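Local coordinates for deoxycytidylate deaminase (Cyanophage S-TIM5, PDB 4P9C), which probably converts dCMP to dUMP by zinc-dependent hydrolytic deamination, as a member of the cytidine and deoxycytidylate deaminase family, at residues A[23-28]-A[44-49]; A[97-102]-A[119-124]. All blocks are in the same frame, centred on the assembly; numbering follows the deposited sequence.

Contact 1: A[23-28]-A[44-49]; sequences SNCKRM and GWNGTP. With DCM (2'-deoxycytidine-5'-monophosphate), chain N; DU (2'-deoxyuridine-5'-monophosphate), chain O.
S23 and N46 meet through a hydroxyl set against both oxygens of one asparagine: S23 OG lies 2.6 Å from the backbone N46 O and 2.9 Å from the side-chain N46 OD1. The single hydroxyl proton can serve either, so the bond may be shared or alternate. With CG between its own backbone N and carbonyl carbon (chi1 54°), the N46 amide folds back so that OD1 faces the same hydroxyl as the backbone oxygen. S23 OG also accepts from C25 N in an ST turn, and a water links N24 N to N46 O. The other end of the amide points to M28 and the nucleotide. N46 ND2 donates to M28 O over 2.7 Å, with M28 O close to the amide plane and an N-H...O angle of 156°, and gives a second bond of 3.1 Å to O3' of the bound deoxyuridine monophosphate. OD1 additionally accepts from V30 N. The indole of W45 borders both S23 and a bound deoxycytidine monophosphate: its CD1 meets S23 CA obliquely at 3.8 Å, while one face carries the cytosine, whose C2 sits 3.6 Å above the ring plane and toward the rim. W45 N donates to O2 of this base, and T48 O accepts from the sugar O3'. A disulfide joins C25 to C57 and may restrain the loop. Bonds at both ends of the amide fix the flip of N46, consistent with its NH2 being presented to the sugar of the deoxyuridine nucleotide, while the adjoining W45 serves a second nucleotide site that also accepts dTTP.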
loop_
_atom_site.group_PDB
_atom_site.type_symbol
_atom_site.label_atom_id
_atom_site.label_comp_id
_atom_site.label_asym_id
_atom_site.label_seq_id
_atom_site.Cartn_x
_atom_site.Cartn_y
_atom_site.Cartn_z
ATOM N N SER A 23 2.571 -29.506 -4.880
ATOM C CA SER A 23 1.915 -29.837 -6.154
ATOM C C SER A 23 1.372 -31.269 -6.194
ATOM O O SER A 23 1.991 -32.187 -5.651
ATOM C CB SER A 23 2.889 -29.627 -7.316
ATOM O OG SER A 23 2.236 -29.789 -8.562
ATOM N N ASN A 24 0.219 -31.451 -6.840
ATOM C CA ASN A 24 -0.391 -32.778 -6.999
ATOM C C ASN A 24 0.038 -33.442 -8.310
ATOM O O ASN A 24 -0.392 -34.555 -8.641
ATOM C CB ASN A 24 -1.918 -32.674 -6.941
ATOM C CG ASN A 24 -2.600 -34.035 -6.915
ATOM O OD1 ASN A 24 -2.403 -34.821 -5.990
ATOM N ND2 ASN A 24 -3.408 -34.313 -7.933
ATOM N N CYS A 25 0.920 -32.738 -9.017
ATOM C CA CYS A 25 1.384 -33.151 -10.342
ATOM C C CYS A 25 2.173 -34.457 -10.325
ATOM O O CYS A 25 2.993 -34.699 -9.432
ATOM C CB CYS A 25 2.225 -32.047 -10.999
ATOM S SG CYS A 25 1.265 -30.765 -11.889
ATOM N N LYS A 26 1.915 -35.300 -11.326
ATOM C CA LYS A 26 2.619 -36.584 -11.436
ATOM C C LYS A 26 3.823 -36.543 -12.394
ATOM O O LYS A 26 4.814 -37.245 -12.171
ATOM C CB LYS A 26 1.657 -37.718 -11.829
ATOM C CG LYS A 26 0.450 -37.899 -10.898
ATOM C CD LYS A 26 0.827 -38.479 -9.537
ATOM C CE LYS A 26 -0.439 -38.582 -8.642
ATOM N NZ LYS A 26 -0.012 -39.151 -7.275
ATOM N N ARG A 27 3.732 -35.728 -13.448
ATOM C CA ARG A 27 4.802 -35.608 -14.456
ATOM C C ARG A 27 6.054 -34.921 -13.907
ATOM O O ARG A 27 7.176 -35.404 -14.100
ATOM C CB ARG A 27 4.315 -34.859 -15.710
ATOM C CG ARG A 27 3.226 -35.569 -16.514
ATOM C CD ARG A 27 3.060 -34.975 -17.918
ATOM N NE ARG A 27 3.975 -35.577 -18.892
ATOM C CZ ARG A 27 4.968 -34.938 -19.509
ATOM N NH1 ARG A 27 5.193 -33.653 -19.268
ATOM N NH2 ARG A 27 5.743 -35.584 -20.369
ATOM N N MET A 28 5.846 -33.794 -13.228
ATOM C CA MET A 28 6.928 -32.988 -12.666
ATOM C C MET A 28 6.379 -32.008 -11.631
ATOM O O MET A 28 5.390 -31.319 -11.881
ATOM C CB MET A 28 7.653 -32.217 -13.779
ATOM C CG MET A 28 9.029 -31.695 -13.385
ATOM S SD MET A 28 9.998 -31.134 -14.802
ATOM C CE MET A 28 10.567 -32.691 -15.480
ATOM N N GLY A 44 4.576 -19.976 -5.772
ATOM C CA GLY A 44 3.731 -20.651 -6.743
ATOM C C GLY A 44 4.209 -22.049 -7.061
ATOM O O GLY A 44 5.411 -22.318 -7.090
ATOM N N TRP A 45 3.254 -22.942 -7.292
ATOM C CA TRP A 45 3.555 -24.289 -7.749
ATOM C C TRP A 45 2.556 -24.684 -8.828
ATOM O O TRP A 45 1.457 -24.124 -8.897
ATOM C CB TRP A 45 3.521 -25.279 -6.583
ATOM C CG TRP A 45 2.188 -25.361 -5.922
ATOM C CD1 TRP A 45 1.120 -26.107 -6.327
ATOM C CD2 TRP A 45 1.769 -24.662 -4.744
ATOM N NE1 TRP A 45 0.062 -25.923 -5.472
ATOM C CE2 TRP A 45 0.428 -25.041 -4.494
ATOM C CE3 TRP A 45 2.392 -23.759 -3.875
ATOM C CZ2 TRP A 45 -0.299 -24.544 -3.407
ATOM C CZ3 TRP A 45 1.666 -23.267 -2.794
ATOM C CH2 TRP A 45 0.336 -23.667 -2.568
ATOM N N ASN A 46 2.934 -25.650 -9.664
ATOM C CA ASN A 46 2.073 -26.092 -10.761
ATOM C C ASN A 46 0.829 -26.834 -10.277
ATOM O O ASN A 46 0.901 -27.655 -9.361
ATOM C CB ASN A 46 2.846 -26.912 -11.814
ATOM C CG ASN A 46 3.609 -28.099 -11.223
ATOM O OD1 ASN A 46 4.012 -28.089 -10.057
ATOM N ND2 ASN A 46 3.827 -29.118 -12.044
ATOM N N GLY A 47 -0.306 -26.523 -10.895
ATOM C CA GLY A 47 -1.572 -27.161 -10.550
ATOM C C GLY A 47 -2.743 -26.628 -11.351
ATOM O O GLY A 47 -2.612 -25.656 -12.099
ATOM N N THR A 48 -3.890 -27.278 -11.190
ATOM C CA THR A 48 -5.139 -26.796 -11.764
ATOM C C THR A 48 -5.580 -25.527 -11.029
ATOM O O THR A 48 -5.178 -25.313 -9.882
ATOM C CB THR A 48 -6.258 -27.857 -11.677
ATOM O OG1 THR A 48 -6.450 -28.248 -10.312
ATOM C CG2 THR A 48 -5.912 -29.085 -12.510
ATOM N N PRO A 49 -6.403 -24.682 -11.681
ATOM C CA PRO A 49 -6.906 -23.445 -11.074
ATOM C C PRO A 49 -7.751 -23.685 -9.827
ATOM O O PRO A 49 -8.303 -24.776 -9.651
ATOM C CB PRO A 49 -7.778 -22.842 -12.179
ATOM C CG PRO A 49 -7.254 -23.426 -13.438
ATOM C CD PRO A 49 -6.853 -24.816 -13.076
HETATM N N1 DCM N . -1.532 -21.753 -5.638
HETATM C C2 DCM N . -0.267 -21.301 -5.494
HETATM N N3 DCM N . 0.158 -20.790 -4.256
HETATM C C4 DCM N . -0.733 -20.747 -3.169
HETATM C C5 DCM N . -2.033 -21.211 -3.318
HETATM C C6 DCM N . -2.433 -21.712 -4.552
HETATM O O2 DCM N . 0.531 -21.326 -6.430
HETATM N N4 DCM N . -0.330 -20.268 -1.996
HETATM C "C1'" DCM N . -1.998 -22.283 -6.950
HETATM C "C2'" DCM N . -1.531 -23.707 -7.199
HETATM C "C3'" DCM N . -2.692 -24.336 -7.926
HETATM C "C4'" DCM N . -3.908 -23.619 -7.359
HETATM O "O4'" DCM N . -3.458 -22.297 -6.972
HETATM O "O3'" DCM N . -2.588 -24.062 -9.338
HETATM C "C5'" DCM N . -4.479 -24.398 -6.164
HETATM O "O5'" DCM N . -5.672 -23.738 -5.724
HETATM P P DCM N . -6.162 -23.917 -4.210
HETATM O O1P DCM N . -5.149 -23.504 -3.208
HETATM O O2P DCM N . -7.541 -23.082 -4.067
HETATM O O3P DCM N . -6.595 -25.476 -4.043
HETATM O OP3 DU O . 4.131 -31.568 -18.941
HETATM P P DU O . 5.402 -30.842 -19.071
HETATM O OP1 DU O . 6.507 -31.637 -19.651
HETATM O OP2 DU O . 5.315 -29.463 -19.571
HETATM O "O5'" DU O . 5.897 -30.672 -17.572
HETATM C "C5'" DU O . 5.073 -31.118 -16.491
HETATM C "C4'" DU O . 4.883 -29.978 -15.489
HETATM O "O4'" DU O . 5.835 -28.939 -15.762
HETATM C "C3'" DU O . 3.536 -29.314 -15.724
HETATM O "O3'" DU O . 2.590 -29.797 -14.758
HETATM C "C2'" DU O . 3.802 -27.838 -15.480
HETATM C "C1'" DU O . 5.277 -27.784 -15.119
HETATM N N1 DU O . 5.912 -26.563 -15.663
HETATM C C2 DU O . 5.831 -25.410 -14.981
HETATM O O2 DU O . 5.231 -25.376 -13.908
HETATM N N3 DU O . 6.426 -24.246 -15.483
HETATM C C4 DU O . 7.110 -24.283 -16.702
HETATM O O4 DU O . 7.636 -23.264 -17.148
HETATM C C5 DU O . 7.192 -25.477 -17.407
HETATM C C6 DU O . 6.593 -26.618 -16.886
HETATM O O HOH W 1 -1.248 -29.292 -7.840
#

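Contact 2: A[97-102]-A[119-124]. With ZN (zinc ion), chain M; DU (2'-deoxyuridine-5'-monophosphate), chain O.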
loop_
_atom_site.group_PDB
_atom_site.type_symbol
_atom_site.label_atom_id
_atom_site.label_comp_id
_atom_site.label_asym_id
_atom_site.label_seq_id
_atom_site.Cartn_x
_atom_site.Cartn_y
_atom_site.Cartn_z
ATOM N N PRO A 97 12.169 -21.770 -16.455
ATOM C CA PRO A 97 10.856 -21.395 -16.989
ATOM C C PRO A 97 10.715 -21.670 -18.483
ATOM O O PRO A 97 11.705 -21.642 -19.218
ATOM C CB PRO A 97 10.784 -19.884 -16.730
ATOM C CG PRO A 97 11.795 -19.620 -15.673
ATOM C CD PRO A 97 12.892 -20.599 -15.928
ATOM N N CYS A 98 9.480 -21.928 -18.909
ATOM C CA CYS A 98 9.168 -22.137 -20.317
ATOM C C CYS A 98 9.184 -20.801 -21.073
ATOM O O CYS A 98 9.088 -19.745 -20.446
ATOM C CB CYS A 98 7.804 -22.827 -20.452
ATOM S SG CYS A 98 6.384 -21.801 -20.017
ATOM N N PRO A 99 9.317 -20.842 -22.418
ATOM C CA PRO A 99 9.332 -19.622 -23.234
ATOM C C PRO A 99 8.172 -18.651 -22.977
ATOM O O PRO A 99 8.402 -17.439 -22.931
ATOM C CB PRO A 99 9.268 -20.162 -24.665
ATOM C CG PRO A 99 9.963 -21.464 -24.586
ATOM C CD PRO A 99 9.622 -22.035 -23.234
ATOM N N ASP A 100 6.953 -19.178 -22.816
ATOM C CA ASP A 100 5.774 -18.336 -22.577
ATOM C C ASP A 100 5.869 -17.609 -21.244
ATOM O O ASP A 100 5.514 -16.432 -21.149
ATOM C CB ASP A 100 4.477 -19.149 -22.634
ATOM C CG ASP A 100 3.231 -18.274 -22.525
ATOM O OD1 ASP A 100 3.254 -17.139 -23.046
ATOM O OD2 ASP A 100 2.234 -18.723 -21.921
ATOM N N CYS A 101 6.352 -18.309 -20.219
ATOM C CA CYS A 101 6.537 -17.716 -18.898
ATOM C C CYS A 101 7.713 -16.736 -18.892
ATOM O O CYS A 101 7.579 -15.611 -18.406
ATOM C CB CYS A 101 6.728 -18.801 -17.834
ATOM S SG CYS A 101 5.212 -19.723 -17.424
ATOM N N SER A 102 8.849 -17.167 -19.444
ATOM C CA SER A 102 10.056 -16.338 -19.545
ATOM C C SER A 102 9.758 -14.951 -20.111
ATOM O O SER A 102 10.302 -13.944 -19.647
ATOM C CB SER A 102 11.102 -17.034 -20.423
ATOM O OG SER A 102 11.576 -18.222 -19.811
ATOM N N TYR A 119 14.182 -27.830 -17.477
ATOM C CA TYR A 119 12.926 -28.289 -18.073
ATOM C C TYR A 119 13.197 -28.754 -19.507
ATOM O O TYR A 119 14.107 -28.230 -20.156
ATOM C CB TYR A 119 11.915 -27.133 -18.045
ATOM C CG TYR A 119 10.596 -27.348 -18.767
ATOM C CD1 TYR A 119 9.730 -28.379 -18.403
ATOM C CD2 TYR A 119 10.195 -26.481 -19.790
ATOM C CE1 TYR A 119 8.511 -28.562 -19.056
ATOM C CE2 TYR A 119 8.980 -26.657 -20.453
ATOM C CZ TYR A 119 8.144 -27.699 -20.079
ATOM O OH TYR A 119 6.940 -27.880 -20.722
ATOM N N ARG A 120 12.424 -29.732 -19.990
ATOM C CA ARG A 120 12.584 -30.297 -21.348
ATOM C C ARG A 120 12.865 -29.256 -22.450
ATOM O O ARG A 120 13.776 -29.436 -23.263
ATOM C CB ARG A 120 11.391 -31.198 -21.725
ATOM C CG ARG A 120 10.039 -30.784 -21.124
ATOM C CD ARG A 120 8.883 -31.654 -21.624
ATOM N NE ARG A 120 8.555 -31.358 -23.017
ATOM C CZ ARG A 120 7.383 -30.892 -23.454
ATOM N NH1 ARG A 120 6.371 -30.661 -22.612
ATOM N NH2 ARG A 120 7.222 -30.668 -24.759
ATOM N N ILE A 121 12.081 -28.179 -22.461
ATOM C CA ILE A 121 12.321 -27.039 -23.348
ATOM C C ILE A 121 13.246 -26.049 -22.641
ATOM O O ILE A 121 12.839 -25.368 -21.694
ATOM C CB ILE A 121 11.002 -26.332 -23.762
ATOM C CG1 ILE A 121 10.024 -27.334 -24.387
ATOM C CG2 ILE A 121 11.286 -25.177 -24.730
ATOM C CD1 ILE A 121 8.568 -26.891 -24.364
ATOM N N THR A 122 14.495 -25.989 -23.103
ATOM C CA THR A 122 15.513 -25.126 -22.500
ATOM C C THR A 122 15.619 -23.758 -23.181
ATOM O O THR A 122 16.478 -22.948 -22.816
ATOM C CB THR A 122 16.910 -25.798 -22.502
ATOM O OG1 THR A 122 17.221 -26.258 -23.824
ATOM C CG2 THR A 122 16.949 -26.974 -21.534
ATOM N N ASP A 123 14.745 -23.498 -24.153
ATOM C CA ASP A 123 14.747 -22.220 -24.879
ATOM C C ASP A 123 14.466 -21.016 -23.974
ATOM O O ASP A 123 14.940 -19.911 -24.245
ATOM C CB ASP A 123 13.742 -22.248 -26.040
ATOM C CG ASP A 123 14.269 -23.003 -27.261
ATOM O OD1 ASP A 123 15.502 -23.172 -27.393
ATOM O OD2 ASP A 123 13.437 -23.421 -28.093
ATOM N N GLY A 124 13.699 -21.243 -22.910
ATOM C CA GLY A 124 13.315 -20.193 -21.962
ATOM C C GLY A 124 14.489 -19.472 -21.331
ATOM O O GLY A 124 14.393 -18.285 -21.006
HETATM ZN ZN ZN M . 5.930 -21.927 -17.747
HETATM O OP3 DU O . 4.131 -31.568 -18.941
HETATM P P DU O . 5.402 -30.842 -19.071
HETATM O OP1 DU O . 6.507 -31.637 -19.651
HETATM O OP2 DU O . 5.315 -29.463 -19.571
HETATM O "O5'" DU O . 5.897 -30.672 -17.572
HETATM C "C5'" DU O . 5.073 -31.118 -16.491
HETATM C "C4'" DU O . 4.883 -29.978 -15.489
HETATM O "O4'" DU O . 5.835 -28.939 -15.762
HETATM C "C3'" DU O . 3.536 -29.314 -15.724
HETATM O "O3'" DU O . 2.590 -29.797 -14.758
HETATM C "C2'" DU O . 3.802 -27.838 -15.480
HETATM C "C1'" DU O . 5.277 -27.784 -15.119
HETATM N N1 DU O . 5.912 -26.563 -15.663
HETATM C C2 DU O . 5.831 -25.410 -14.981
HETATM O O2 DU O . 5.231 -25.376 -13.908
HETATM N N3 DU O . 6.426 -24.246 -15.483
HETATM C C4 DU O . 7.110 -24.283 -16.702
HETATM O O4 DU O . 7.636 -23.264 -17.148
HETATM C C5 DU O . 7.192 -25.477 -17.407
HETATM C C6 DU O . 6.593 -26.618 -16.886
HETATM O O HOH W 2 13.717 -23.351 -20.075
#
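Y119 opens the second segment by bringing ring atom CE2 to within 4.0 Å of C98 CB, an oblique apolar contact. Y119 CG, anti to the backbone N (chi1 173°), sets the ring face-on to the C5-C6 edge of the uracil and nearly perpendicular to it, C5 standing 3.5 Å above the tyrosine plane, over its centre; Y119 OH bonds to OP2. R120 packs its CG over the other face of Y119, and its NH1 donates to OP1 at 3.1 Å, so both residues grip the phosphate. At I121 the contact becomes apolar, with CG2 against P99 CD at 3.9 Å and the side chains crossing at about a right angle. A water bridges I121 O to P97 O. D123 adds CB against P99 CG. G124, buried against 97-102, makes a CH...O contact of 3.5 Å from CA to P97 O, while S102 OG may donate to G124 O or C98 O. Within 97-102, C98 SG, at the N-cap of helix 99-107, and C101 SG each bind zinc at 2.3 Å; uracil O4, which also accepts from C98 N, is a third ligand. With H70 completing the set, this is the PCxxC half of the cytidine deaminase zinc site.

The two contacts illustrate how a deaminase pocket is assembled from loops that follow one another along the chain: contact 1 closes before contact 2 opens. Their centres lie about 16 Å apart and their nearest atoms about 5 Å, without touching, yet both reach the deoxyuridine nucleotide. Contact 1 joins the loop after helix 6-20 to the end of strand 40-45, at one edge of the mixed five-stranded sheet. Contact 2 joins the starts of helices 99-107 and 123-130, which follow the parallel neighbours 90-93 and 112-115. The nucleotide thus spans the gap: contact 1 bonds its sugar O3' and brings R27 to the phosphate, while contact 2 bonds uracil O4 and the phosphate.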